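Probable ribonuclease HepT (PDB 1JOG) probably acts as the RNase toxin of a type VII toxin-antitoxin system, as a homodimer neutralised by its cognate antitoxin MntA. Local coordinates at residues D32-P35 / S36-D40. Sequence-based numbering, arbitrary orientation.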
loop_
_atom_site.group_PDB
_atom_site.type_symbol
_atom_site.label_atom_id
_atom_site.label_comp_id
_atom_site.label_asym_id
_atom_site.label_seq_id
_atom_site.Cartn_x
_atom_site.Cartn_y
_atom_site.Cartn_z
ATOM N N ASP A 32 -19.398 -7.293 -11.931
ATOM C CA ASP A 32 -20.354 -6.205 -12.294
ATOM C C ASP A 32 -21.571 -6.057 -11.326
ATOM O O ASP A 32 -22.204 -5.005 -11.239
ATOM C CB ASP A 32 -20.883 -6.431 -13.714
ATOM C CG ASP A 32 -19.823 -6.246 -14.768
ATOM O OD1 ASP A 32 -20.073 -6.685 -15.916
ATOM O OD2 ASP A 32 -18.759 -5.657 -14.464
HETATM N N MSE A 33 -21.881 -7.142 -10.630
HETATM C CA MSE A 33 -22.976 -7.272 -9.679
HETATM C C MSE A 33 -22.703 -6.669 -8.300
HETATM O O MSE A 33 -23.615 -6.226 -7.612
HETATM C CB MSE A 33 -23.277 -8.796 -9.476
HETATM C CG MSE A 33 -23.978 -9.535 -10.613
HETATM SE SE MSE A 33 -24.308 -11.383 -10.175
HETATM C CE MSE A 33 -25.089 -11.126 -8.477
ATOM N N GLN A 34 -21.443 -6.733 -7.885
ATOM C CA GLN A 34 -21.012 -6.300 -6.564
ATOM C C GLN A 34 -21.282 -4.855 -6.248
ATOM O O GLN A 34 -21.371 -4.027 -7.140
ATOM C CB GLN A 34 -19.522 -6.528 -6.383
ATOM C CG GLN A 34 -19.070 -7.911 -6.744
ATOM C CD GLN A 34 -19.926 -8.991 -6.135
ATOM O OE1 GLN A 34 -20.199 -9.006 -4.932
ATOM N NE2 GLN A 34 -20.340 -9.925 -6.963
ATOM N N PRO A 35 -21.454 -4.531 -4.971
ATOM C CA PRO A 35 -21.686 -3.104 -4.817
ATOM C C PRO A 35 -20.431 -2.250 -5.156
ATOM O O PRO A 35 -19.286 -2.697 -5.161
ATOM C CB PRO A 35 -22.155 -2.991 -3.369
ATOM C CG PRO A 35 -21.775 -4.278 -2.747
ATOM C CD PRO A 35 -21.953 -5.278 -3.809
ATOM N N SER A 36 -20.698 -1.016 -5.507
ATOM C CA SER A 36 -19.683 -0.026 -5.854
ATOM C C SER A 36 -18.450 -0.053 -4.949
ATOM O O SER A 36 -17.342 -0.058 -5.449
ATOM C CB SER A 36 -20.305 1.365 -5.752
ATOM O OG SER A 36 -19.655 2.277 -6.575
ATOM N N ILE A 37 -18.642 -0.106 -3.628
ATOM C CA ILE A 37 -17.508 -0.032 -2.754
ATOM C C ILE A 37 -16.722 -1.347 -2.789
ATOM O O ILE A 37 -15.517 -1.333 -2.548
ATOM C CB ILE A 37 -17.945 0.390 -1.303
ATOM C CG1 ILE A 37 -16.745 0.826 -0.462
ATOM C CG2 ILE A 37 -18.491 -0.785 -0.534
ATOM C CD1 ILE A 37 -16.015 2.017 -0.988
ATOM N N VAL A 38 -17.398 -2.466 -3.095
ATOM C CA VAL A 38 -16.733 -3.782 -3.195
ATOM C C VAL A 38 -15.865 -3.735 -4.466
ATOM O O VAL A 38 -14.690 -4.074 -4.435
ATOM C CB VAL A 38 -17.771 -4.927 -3.241
ATOM C CG1 VAL A 38 -17.098 -6.298 -3.671
ATOM C CG2 VAL A 38 -18.416 -5.061 -1.851
ATOM N N GLN A 39 -16.408 -3.231 -5.568
ATOM C CA GLN A 39 -15.628 -3.192 -6.776
ATOM C C GLN A 39 -14.339 -2.448 -6.597
ATOM O O GLN A 39 -13.323 -2.946 -7.006
ATOM C CB GLN A 39 -16.370 -2.544 -7.948
ATOM C CG GLN A 39 -17.488 -3.405 -8.518
ATOM C CD GLN A 39 -18.195 -2.758 -9.701
ATOM O OE1 GLN A 39 -18.641 -1.613 -9.603
ATOM N NE2 GLN A 39 -18.266 -3.458 -10.809
ATOM N N ASP A 40 -14.342 -1.265 -5.982
ATOM C CA ASP A 40 -13.071 -0.546 -5.903
ATOM C C ASP A 40 -12.162 -0.934 -4.746
ATOM O O ASP A 40 -10.943 -0.657 -4.781
ATOM C CB ASP A 40 -13.302 0.951 -5.914
ATOM C CG ASP A 40 -13.740 1.501 -4.581
ATOM O OD1 ASP A 40 -14.692 0.971 -3.960
ATOM O OD2 ASP A 40 -13.123 2.499 -4.162
HETATM O O HOH W 1 -19.865 -2.755 -13.175
#
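Val-38 sits against Gln-34 and Pro-35 where a short loop turns into the N-terminus of helix 36-68. Pro-35 is the N-cap residue of this helix. Its side chain has no polar group to cap the helix; its carbonyl oxygen takes the first backbone bonds, and its ring packs on Val-38. Gln-39 N donates to Pro-35 O at 3.0 Å, a fairly straight bond with an N-H...O angle of 162°. Val-38 N also reaches Pro-35 O, but that bond is weak and bent.

The tight side lies around the one buried residue, Val-38. Its two methyls are divided between two neighbours. CG1 points anti to the backbone N (chi1 167°) and lies 3.6 Å from Gln-34 CB. CG2 takes the other branch and meets the proline ring, 3.6 Å from Pro-35 CG. Gln-34 bends at chi2 (-48°), and its amide NE2 turns back to bond Trp-30 O of its own chain, in helix 28-31. Trp-30 of the second subunit packs on both Gln-34 and Val-38, so this side also faces the dimer partner.

The other side is loose and wet. Asp-32 is exposed and makes no direct polar bond to Gln-39. Gln-39 spans back over the loop with its chain extended beyond CG. Its NE2 comes to 3.8 Å from Asp-32 CA and also makes a weak hydrogen bond to Phe-31 O. A water bridges the remaining gap. It accepts from Gln-39 NE2 at 2.9 Å and donates weakly to Asp-32 OD2 at 3.4 Å.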